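Local coordinates for Ala-tRNApro hydrolase ProX (PDB 1WDV), which probably acts as an aminoacyl-tRNA deacylase that edits in trans, clearing wrongly attached alanine from tRNA for proline, at residues 6-11 and 140-145; 30-33 and 38-41; 82-87 and 93-98. One frame throughout, in Å; residues are numbered along the deposited sequence.

Interaction 1: 6-11 and 140-145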
ATOM      1  N   GLU A   6     -11.276  -8.165   3.601  1.00 15.03           N
ATOM      2  CA  GLU A   6     -11.874  -9.410   3.100  1.00 19.15           C
ATOM      3  C   GLU A   6     -13.200  -9.131   2.394  1.00 17.80           C
ATOM      4  O   GLU A   6     -13.484  -9.710   1.342  1.00 16.46           O
ATOM      5  CB  GLU A   6     -12.095 -10.407   4.251  1.00 22.64           C
ATOM      6  CG  GLU A   6     -10.811 -11.051   4.765  1.00 32.34           C
ATOM      7  CD  GLU A   6     -11.006 -11.850   6.062  1.00 38.76           C
ATOM      8  OE1 GLU A   6     -11.742 -12.873   6.037  1.00 40.85           O
ATOM      9  OE2 GLU A   6     -10.423 -11.449   7.101  1.00 41.55           O
ATOM     10  N   GLU A   7     -14.010  -8.250   2.985  1.00 20.39           N
ATOM     11  CA  GLU A   7     -15.308  -7.880   2.414  1.00 20.61           C
ATOM     12  C   GLU A   7     -15.119  -7.146   1.073  1.00 19.32           C
ATOM     13  O   GLU A   7     -15.937  -7.266   0.164  1.00 17.66           O
ATOM     14  CB  GLU A   7     -16.098  -6.977   3.394  1.00 24.87           C
ATOM     15  CG  GLU A   7     -16.439  -7.583   4.779  1.00 30.43           C
ATOM     16  CD  GLU A   7     -17.006  -6.538   5.785  1.00 37.34           C
ATOM     17  OE1 GLU A   7     -16.351  -5.494   6.032  1.00 40.78           O
ATOM     18  OE2 GLU A   7     -18.113  -6.755   6.339  1.00 39.52           O
ATOM     19  N   TRP A   8     -14.025  -6.400   0.938  1.00 17.70           N
ATOM     20  CA  TRP A   8     -13.766  -5.657  -0.279  1.00 15.77           C
ATOM     21  C   TRP A   8     -13.467  -6.627  -1.415  1.00 14.50           C
ATOM     22  O   TRP A   8     -13.967  -6.481  -2.527  1.00 13.85           O
ATOM     23  CB  TRP A   8     -12.576  -4.698  -0.056  1.00 16.46           C
ATOM     24  CG  TRP A   8     -12.325  -3.732  -1.184  1.00 18.42           C
ATOM     25  CD1 TRP A   8     -12.801  -2.452  -1.281  1.00 18.27           C
ATOM     26  CD2 TRP A   8     -11.561  -3.968  -2.372  1.00 17.93           C
ATOM     27  NE1 TRP A   8     -12.379  -1.879  -2.459  1.00 20.00           N
ATOM     28  CE2 TRP A   8     -11.618  -2.785  -3.150  1.00 19.32           C
ATOM     29  CE3 TRP A   8     -10.835  -5.059  -2.861  1.00 18.73           C
ATOM     30  CZ2 TRP A   8     -10.975  -2.671  -4.387  1.00 21.31           C
ATOM     31  CZ3 TRP A   8     -10.192  -4.944  -4.097  1.00 20.67           C
ATOM     32  CH2 TRP A   8     -10.271  -3.752  -4.845  1.00 23.30           C
ATOM     33  N   ILE A   9     -12.636  -7.624  -1.125  1.00 12.25           N
ATOM     34  CA  ILE A   9     -12.242  -8.620  -2.102  1.00 13.74           C
ATOM     35  C   ILE A   9     -13.441  -9.381  -2.623  1.00 16.01           C
ATOM     36  O   ILE A   9     -13.590  -9.583  -3.829  1.00 16.56           O
ATOM     37  CB  ILE A   9     -11.251  -9.612  -1.475  1.00 13.12           C
ATOM     38  CG1 ILE A   9      -9.974  -8.844  -1.147  1.00 10.72           C
ATOM     39  CG2 ILE A   9     -10.968 -10.799  -2.430  1.00 12.93           C
ATOM     40  CD1 ILE A   9      -9.023  -9.573  -0.222  1.00 11.93           C
ATOM     41  N   LYS A  10     -14.274  -9.816  -1.691  1.00 16.70           N
ATOM     42  CA  LYS A  10     -15.469 -10.565  -2.045  1.00 20.57           C
ATOM     43  C   LYS A  10     -16.415  -9.723  -2.921  1.00 21.54           C
ATOM     44  O   LYS A  10     -16.943 -10.209  -3.941  1.00 21.48           O
ATOM     45  CB  LYS A  10     -16.172 -11.016  -0.770  1.00 20.95           C
ATOM     46  CG  LYS A  10     -17.431 -11.833  -1.015  1.00 25.63           C
ATOM     47  CD  LYS A  10     -18.066 -12.244   0.298  1.00 30.36           C
ATOM     48  CE  LYS A  10     -19.404 -12.947   0.073  1.00 33.39           C
ATOM     49  NZ  LYS A  10     -19.987 -13.426   1.367  1.00 33.84           N
ATOM     50  N   ALA A  11     -16.621  -8.463  -2.537  1.00 22.63           N
ATOM     51  CA  ALA A  11     -17.506  -7.579  -3.297  1.00 22.19           C
ATOM     52  C   ALA A  11     -17.050  -7.337  -4.751  1.00 23.82           C
ATOM     53  O   ALA A  11     -17.879  -7.075  -5.636  1.00 26.14           O
ATOM     54  CB  ALA A  11     -17.677  -6.242  -2.548  1.00 21.33           C
ATOM     55  N   VAL A 140      -4.885  -1.716  -9.899  1.00  7.54           N
ATOM     56  CA  VAL A 140      -5.037  -0.505 -10.684  1.00  9.84           C
ATOM     57  C   VAL A 140      -6.356  -0.511 -11.429  1.00 10.53           C
ATOM     58  O   VAL A 140      -7.105   0.481 -11.382  1.00 13.43           O
ATOM     59  CB  VAL A 140      -3.848  -0.336 -11.648  1.00  9.56           C
ATOM     60  CG1 VAL A 140      -4.053   0.869 -12.562  1.00 10.40           C
ATOM     61  CG2 VAL A 140      -2.574  -0.108 -10.832  1.00  6.81           C
ATOM     62  N   GLU A 141      -6.681  -1.617 -12.079  1.00 12.35           N
ATOM     63  CA  GLU A 141      -7.915  -1.655 -12.846  1.00 14.54           C
ATOM     64  C   GLU A 141      -9.151  -1.493 -11.964  1.00 14.58           C
ATOM     65  O   GLU A 141     -10.107  -0.799 -12.333  1.00 16.24           O
ATOM     66  CB  GLU A 141      -8.011  -2.946 -13.652  1.00 15.02           C
ATOM     67  CG  GLU A 141      -9.262  -2.993 -14.516  1.00 22.47           C
ATOM     68  CD  GLU A 141      -9.214  -4.073 -15.557  1.00 27.03           C
ATOM     69  OE1 GLU A 141      -8.368  -3.971 -16.485  1.00 31.20           O
ATOM     70  OE2 GLU A 141     -10.022  -5.017 -15.455  1.00 25.11           O
ATOM     71  N   ALA A 142      -9.134  -2.111 -10.793  1.00 13.37           N
ATOM     72  CA  ALA A 142     -10.284  -2.047  -9.896  1.00 12.81           C
ATOM     73  C   ALA A 142     -10.520  -0.700  -9.236  1.00 15.88           C
ATOM     74  O   ALA A 142     -11.649  -0.363  -8.885  1.00 17.54           O
ATOM     75  CB  ALA A 142     -10.149  -3.112  -8.823  1.00 15.28           C
ATOM     76  N   THR A 143      -9.470   0.097  -9.118  1.00 12.90           N
ATOM     77  CA  THR A 143      -9.574   1.359  -8.394  1.00 13.02           C
ATOM     78  C   THR A 143      -9.401   2.631  -9.202  1.00 13.03           C
ATOM     79  O   THR A 143      -9.742   3.725  -8.727  1.00 15.10           O
ATOM     80  CB  THR A 143      -8.508   1.402  -7.299  1.00 11.74           C
ATOM     81  OG1 THR A 143      -7.220   1.318  -7.928  1.00 10.20           O
ATOM     82  CG2 THR A 143      -8.668   0.247  -6.321  1.00 10.54           C
ATOM     83  N   GLY A 144      -8.859   2.496 -10.406  1.00 13.60           N
ATOM     84  CA  GLY A 144      -8.589   3.666 -11.227  1.00 16.90           C
ATOM     85  C   GLY A 144      -7.370   4.397 -10.706  1.00 17.88           C
ATOM     86  O   GLY A 144      -7.117   5.563 -11.046  1.00 19.14           O
ATOM     87  N   ALA A 145      -6.582   3.701  -9.891  1.00 13.85           N
ATOM     88  CA  ALA A 145      -5.392   4.280  -9.312  1.00 13.17           C
ATOM     89  C   ALA A 145      -4.465   4.915 -10.337  1.00 13.82           C
ATOM     90  O   ALA A 145      -4.338   4.453 -11.482  1.00 14.83           O
ATOM     91  CB  ALA A 145      -4.633   3.211  -8.537  1.00 14.43           C
TER
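W8 on the N-terminal helix 4-12 meets A142 and T143 at the C-terminal end of helix 136-143. This is a small helix-to-helix contact at the surface of the editing-domain fold, and it joins parts of the chain 129 residues apart. The closer-packed part is the six-membered end of the W8 indole. W8 has CG anti to the backbone N, chi1 -172°, and this carries the ring out from its helix to the other segment. W8 CH2 then touches CB of A142 at 4.0 Å, and CZ2 lies beside CG2 of T143. The W8 and T143 side chains cross at about a right angle. All of these are ordinary apolar contacts, and together they bury only 84 Å². R12, at the end of helix 4-12, adds a polar tie on this side: its NH1 bonds to the carbonyl O of A142. The indole gains further neighbours outside the contact: it meets the ring of W16 and also touches L14 and V101. The other side is loose. The side chains of E6, E7 and K10 are exposed to solvent and take no part. G144, also exposed, has positive phi where the chain leaves the helix. T143 does two jobs. Its methyl faces the tryptophan, while OG1 bonds to L139 O and also accepts from A145 N, the bond that makes an ST turn. With an alanine at this position the turn would probably lose its hydroxyl anchor, leaving A145 N without this acceptor and a gap beside W8 CZ2. T143 OG1 sits between the backbone N and carbonyl carbon, chi1 61°, and from there accepts from A145 N at 3.2 Å with a bent N-H...O angle of 143°.

Interaction 2: 30-33 and 38-41; sequences EAAA and SESE
The flat peptide group between S38 and E39 has the methyl of A32 over one face. CB of A32 stands 3.6 Å from S38 C and 3.7 Å from E39 N, so it rests on the group rather than beside it. Here helix 28-35 of the editing domain turns back, through a short connection, against the 3-10 segment 39-41 that leads to strand 43-50. The second flat group is the carboxylate of E41, on the 3-10 side. Its OE2 accepts twice. S38 OG donates to the anti lone pair of E41 OE2 at 2.7 Å. S38 N reaches E41 OE2 from above the carboxylate plane, 44° out of it, at 2.9 Å. The two bonds hold the carboxylate against the start of the turn and fix its rotation. A weak, long ion pair links OE1 to R118.

A32 is buried, and its small methyl lets the backbones approach to 5.2 Å between the CA atoms of A32 and E39. I42 also touches it. E39 runs past the helix: CG is anti to the carbonyl carbon, chi1 -76°, and the chain beyond is extended. Its side chain touches V28 and A29 of the same helix. Within the contact, CG of E39 comes to 4.2 Å from CB of A32.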
ATOM      1  N   GLU A  30      12.175  -9.338   6.884  1.00  8.95           N
ATOM      2  CA  GLU A  30      11.543 -10.492   7.509  1.00  9.81           C
ATOM      3  C   GLU A  30      10.327 -10.980   6.726  1.00  8.89           C
ATOM      4  O   GLU A  30      10.168 -12.174   6.529  1.00  7.91           O
ATOM      5  CB  GLU A  30      11.176 -10.142   8.954  1.00 11.78           C
ATOM      6  CG  GLU A  30      10.486 -11.241   9.748  1.00 20.78           C
ATOM      7  CD  GLU A  30      10.314 -10.834  11.202  1.00 27.42           C
ATOM      8  OE1 GLU A  30      10.503  -9.623  11.502  1.00 26.19           O
ATOM      9  OE2 GLU A  30       9.994 -11.716  12.042  1.00 32.29           O
ATOM     10  N   ALA A  31       9.484 -10.056   6.264  1.00  7.27           N
ATOM     11  CA  ALA A  31       8.311 -10.450   5.499  1.00  6.97           C
ATOM     12  C   ALA A  31       8.734 -11.149   4.203  1.00  8.49           C
ATOM     13  O   ALA A  31       8.177 -12.190   3.812  1.00  9.99           O
ATOM     14  CB  ALA A  31       7.489  -9.254   5.180  1.00 10.52           C
ATOM     15  N   ALA A  32       9.753 -10.611   3.535  1.00  7.87           N
ATOM     16  CA  ALA A  32      10.173 -11.247   2.285  1.00  7.22           C
ATOM     17  C   ALA A  32      10.708 -12.675   2.522  1.00  6.82           C
ATOM     18  O   ALA A  32      10.339 -13.627   1.822  1.00  7.20           O
ATOM     19  CB  ALA A  32      11.228 -10.395   1.572  1.00  7.80           C
ATOM     20  N   ALA A  33      11.540 -12.829   3.535  1.00  7.60           N
ATOM     21  CA  ALA A  33      12.116 -14.134   3.854  1.00  8.89           C
ATOM     22  C   ALA A  33      11.060 -15.158   4.231  1.00  8.25           C
ATOM     23  O   ALA A  33      11.107 -16.302   3.761  1.00 11.29           O
ATOM     24  CB  ALA A  33      13.119 -13.997   4.982  1.00  7.27           C
ATOM     25  N   SER A  38      11.181 -11.701  -2.670  1.00  7.13           N
ATOM     26  CA  SER A  38      12.166 -10.621  -2.523  1.00  7.52           C
ATOM     27  C   SER A  38      11.515  -9.435  -1.873  1.00  6.81           C
ATOM     28  O   SER A  38      10.294  -9.367  -1.796  1.00  6.14           O
ATOM     29  CB  SER A  38      12.693 -10.179  -3.884  1.00  7.43           C
ATOM     30  OG  SER A  38      11.665  -9.534  -4.619  1.00  9.48           O
ATOM     31  N   GLU A  39      12.325  -8.490  -1.408  1.00  6.07           N
ATOM     32  CA  GLU A  39      11.752  -7.310  -0.784  1.00  7.27           C
ATOM     33  C   GLU A  39      10.903  -6.506  -1.754  1.00  8.43           C
ATOM     34  O   GLU A  39       9.934  -5.855  -1.342  1.00  7.90           O
ATOM     35  CB  GLU A  39      12.843  -6.393  -0.240  1.00  7.87           C
ATOM     36  CG  GLU A  39      13.440  -6.920   1.056  1.00  7.33           C
ATOM     37  CD  GLU A  39      14.296  -5.885   1.749  1.00  9.50           C
ATOM     38  OE1 GLU A  39      14.177  -4.686   1.414  1.00 14.61           O
ATOM     39  OE2 GLU A  39      15.083  -6.261   2.631  1.00  8.50           O
ATOM     40  N   SER A  40      11.259  -6.547  -3.034  1.00  7.73           N
ATOM     41  CA  SER A  40      10.503  -5.799  -4.030  1.00  5.59           C
ATOM     42  C   SER A  40       9.083  -6.341  -4.180  1.00  8.56           C
ATOM     43  O   SER A  40       8.221  -5.659  -4.732  1.00 10.36           O
ATOM     44  CB  SER A  40      11.220  -5.797  -5.394  1.00 10.60           C
ATOM     45  OG  SER A  40      11.152  -7.066  -6.033  1.00  8.84           O
ATOM     46  N   GLU A  41       8.856  -7.554  -3.700  1.00  6.02           N
ATOM     47  CA  GLU A  41       7.511  -8.151  -3.746  1.00  5.19           C
ATOM     48  C   GLU A  41       6.681  -7.892  -2.500  1.00  6.55           C
ATOM     49  O   GLU A  41       5.514  -8.307  -2.435  1.00  6.79           O
ATOM     50  CB  GLU A  41       7.600  -9.650  -3.997  1.00  7.95           C
ATOM     51  CG  GLU A  41       8.124  -9.900  -5.401  1.00 11.22           C
ATOM     52  CD  GLU A  41       8.703 -11.284  -5.569  1.00  8.76           C
ATOM     53  OE1 GLU A  41       7.992 -12.189  -6.056  1.00 10.29           O
ATOM     54  OE2 GLU A  41       9.890 -11.467  -5.224  1.00 10.12           O
TER

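Interaction 3: 82-87 and 93-98; sequences ARANEV and YPVGGV
Beside the V87-V98 and A84-V95 contacts, E86 OE1 is gripped by two groups. R83 N donates to the anti lone pair of E86 OE1 at 2.7 Å and almost straight, 174°, and R80 adds a salt bridge. R83 is the N-cap of helix 84-91, so E86 supplies one half of a capping box; the arginine side chain has no acceptor to return the bond. Instead the R83 guanidinium lies with one face over OE1. R83 NH2 makes only a long ion pair with E86 OE2, 3.7 Å, with no N-H aimed at the oxygen. R80 and R83 thus gather round one carboxylate.

The contact itself is apolar. V87 CG1 is anti to the backbone N, chi1 173°, which sends this methyl across to V98. V87 CG1 and V98 CG2 meet at 3.5 Å, tighter than usual van der Waals contact, and the two side chains cross obliquely. I47 also touches V87, so V87 packs on strand 43-50 as well. Nearer the helix start, where the surface is more open, V95 CG2 meets CB and the carbonyl O of A84, both at 3.9 Å. V98 is buried, and its carbonyl O takes a bond from T45. Y93 turns its ring away to helix 4-12, and its OH bonds to A102.

Between the two segments the side chains meet methyl on methyl. At the helix end T91 OG1 bridges V87 O and Y93 N. The tight valine pair is therefore held by fit, and the directional bonds lie at the helix end.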
ATOM      1  N   ALA A  82       2.857  11.174   6.120  1.00  7.10           N
ATOM      2  CA  ALA A  82       2.020  11.229   7.325  1.00  6.99           C
ATOM      3  C   ALA A  82       2.858  10.552   8.401  1.00  6.45           C
ATOM      4  O   ALA A  82       3.574   9.569   8.131  1.00 10.73           O
ATOM      5  CB  ALA A  82       0.751  10.414   7.129  1.00  8.84           C
ATOM      6  N   ARG A  83       2.787  11.074   9.620  1.00  7.94           N
ATOM      7  CA  ARG A  83       3.488  10.461  10.747  1.00  8.27           C
ATOM      8  C   ARG A  83       2.667   9.245  11.196  1.00  8.62           C
ATOM      9  O   ARG A  83       1.481   9.139  10.879  1.00  8.38           O
ATOM     10  CB  ARG A  83       3.668  11.499  11.857  1.00  6.91           C
ATOM     11  CG  ARG A  83       4.654  12.575  11.375  1.00  9.53           C
ATOM     12  CD  ARG A  83       4.958  13.626  12.409  1.00 12.30           C
ATOM     13  NE  ARG A  83       3.779  14.375  12.764  1.00 13.09           N
ATOM     14  CZ  ARG A  83       3.430  15.552  12.248  1.00 12.61           C
ATOM     15  NH1 ARG A  83       4.180  16.173  11.320  1.00 11.68           N
ATOM     16  NH2 ARG A  83       2.300  16.104  12.658  1.00 13.59           N
ATOM     17  N   ALA A  84       3.279   8.317  11.918  1.00 10.18           N
ATOM     18  CA  ALA A  84       2.568   7.091  12.322  1.00  7.45           C
ATOM     19  C   ALA A  84       1.211   7.264  12.991  1.00  8.42           C
ATOM     20  O   ALA A  84       0.281   6.491  12.724  1.00  8.28           O
ATOM     21  CB  ALA A  84       3.486   6.219  13.193  1.00  5.88           C
ATOM     22  N   ASN A  85       1.075   8.263  13.860  1.00  9.19           N
ATOM     23  CA  ASN A  85      -0.201   8.492  14.523  1.00  9.01           C
ATOM     24  C   ASN A  85      -1.218   8.960  13.486  1.00  8.53           C
ATOM     25  O   ASN A  85      -2.402   8.626  13.568  1.00  9.41           O
ATOM     26  CB  ASN A  85      -0.032   9.544  15.634  1.00 11.78           C
ATOM     27  CG  ASN A  85       0.387  10.893  15.099  1.00 11.33           C
ATOM     28  OD1 ASN A  85       1.358  11.005  14.360  1.00 11.04           O
ATOM     29  ND2 ASN A  85      -0.339  11.939  15.494  1.00 15.16           N
ATOM     30  N   GLU A  86      -0.749   9.710  12.492  1.00  7.71           N
ATOM     31  CA  GLU A  86      -1.639  10.214  11.449  1.00  6.64           C
ATOM     32  C   GLU A  86      -2.091   9.070  10.560  1.00  9.45           C
ATOM     33  O   GLU A  86      -3.234   9.055  10.099  1.00  7.30           O
ATOM     34  CB  GLU A  86      -0.937  11.286  10.612  1.00  7.34           C
ATOM     35  CG  GLU A  86      -0.667  12.573  11.379  1.00  8.47           C
ATOM     36  CD  GLU A  86       0.092  13.596  10.567  1.00 13.37           C
ATOM     37  OE1 GLU A  86       1.157  13.247  10.030  1.00 11.57           O
ATOM     38  OE2 GLU A  86      -0.377  14.764  10.467  1.00 13.98           O
ATOM     39  N   VAL A  87      -1.175   8.138  10.281  1.00  8.06           N
ATOM     40  CA  VAL A  87      -1.514   6.979   9.454  1.00  8.01           C
ATOM     41  C   VAL A  87      -2.700   6.220  10.081  1.00  9.20           C
ATOM     42  O   VAL A  87      -3.672   5.899   9.403  1.00  9.36           O
ATOM     43  CB  VAL A  87      -0.296   6.028   9.302  1.00  8.25           C
ATOM     44  CG1 VAL A  87      -0.703   4.717   8.568  1.00  6.87           C
ATOM     45  CG2 VAL A  87       0.810   6.735   8.536  1.00  7.76           C
ATOM     46  N   TYR A  93      -6.376   1.814  10.149  1.00  8.44           N
ATOM     47  CA  TYR A  93      -5.618   0.554  10.183  1.00  8.45           C
ATOM     48  C   TYR A  93      -4.300   0.752  10.917  1.00  8.87           C
ATOM     49  O   TYR A  93      -3.762   1.848  10.962  1.00 10.31           O
ATOM     50  CB  TYR A  93      -5.336   0.068   8.775  1.00  8.48           C
ATOM     51  CG  TYR A  93      -6.590  -0.300   8.020  1.00  8.29           C
ATOM     52  CD1 TYR A  93      -7.195   0.602   7.131  1.00  7.55           C
ATOM     53  CD2 TYR A  93      -7.149  -1.545   8.179  1.00  7.19           C
ATOM     54  CE1 TYR A  93      -8.335   0.237   6.408  1.00  8.66           C
ATOM     55  CE2 TYR A  93      -8.276  -1.915   7.468  1.00  9.25           C
ATOM     56  CZ  TYR A  93      -8.861  -1.032   6.586  1.00  7.45           C
ATOM     57  OH  TYR A  93      -9.964  -1.461   5.873  1.00  9.33           O
ATOM     58  N   PRO A  94      -3.744  -0.332  11.470  1.00  8.26           N
ATOM     59  CA  PRO A  94      -2.483  -0.206  12.202  1.00 10.70           C
ATOM     60  C   PRO A  94      -1.256   0.047  11.329  1.00 12.28           C
ATOM     61  O   PRO A  94      -1.188  -0.401  10.193  1.00 12.32           O
ATOM     62  CB  PRO A  94      -2.423  -1.507  12.996  1.00  9.79           C
ATOM     63  CG  PRO A  94      -3.133  -2.495  12.119  1.00 11.55           C
ATOM     64  CD  PRO A  94      -4.307  -1.693  11.583  1.00 11.92           C
ATOM     65  N   VAL A  95      -0.300   0.789  11.888  1.00 13.19           N
ATOM     66  CA  VAL A  95       0.929   1.153  11.206  1.00 19.00           C
ATOM     67  C   VAL A  95       1.488   0.072  10.288  1.00 19.86           C
ATOM     68  O   VAL A  95       1.766   0.343   9.120  1.00 25.78           O
ATOM     69  CB  VAL A  95       2.016   1.568  12.241  1.00 18.98           C
ATOM     70  CG1 VAL A  95       3.368   1.734  11.549  1.00 20.74           C
ATOM     71  CG2 VAL A  95       1.598   2.865  12.933  1.00 19.69           C
ATOM     72  N   GLY A  96       1.652  -1.145  10.796  1.00 19.65           N
ATOM     73  CA  GLY A  96       2.197  -2.211   9.953  1.00 18.27           C
ATOM     74  C   GLY A  96       1.206  -3.045   9.143  1.00 19.07           C
ATOM     75  O   GLY A  96       1.536  -4.141   8.646  1.00 20.86           O
ATOM     76  N   GLY A  97      -0.010  -2.548   8.973  1.00 14.81           N
ATOM     77  CA  GLY A  97      -0.972  -3.325   8.220  1.00 13.60           C
ATOM     78  C   GLY A  97      -1.873  -2.525   7.300  1.00 11.40           C
ATOM     79  O   GLY A  97      -2.954  -3.002   6.935  1.00 12.17           O
ATOM     80  N   VAL A  98      -1.436  -1.330   6.907  1.00  9.83           N
ATOM     81  CA  VAL A  98      -2.261  -0.468   6.042  1.00  8.72           C
ATOM     82  C   VAL A  98      -2.472  -1.113   4.686  1.00  7.01           C
ATOM     83  O   VAL A  98      -1.511  -1.364   3.976  1.00  8.24           O
ATOM     84  CB  VAL A  98      -1.599   0.910   5.851  1.00  9.86           C
ATOM     85  CG1 VAL A  98      -2.466   1.842   4.977  1.00 11.70           C
ATOM     86  CG2 VAL A  98      -1.406   1.568   7.229  1.00 12.92           C
TER

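The three contacts are spread around the single chain, their centres 20 to 23 Å apart, and none touches another. Interactions 1 and 3 come nearest, with about 7 Å between their closest atoms. Interaction 1 pairs the first helix with the last, so interactions 2 and 3 both fall between its segments, one after the other along the chain. Each of these two short-range contacts joins a helix to the chain just after it. The mixed five-stranded sheet links all three: 38-41 leads into strand 43-50, V87 rests on that strand, and T143 touches strand 108-112. Local turns and one long-range closure thus lie against or lead into a common sheet in the editing domain.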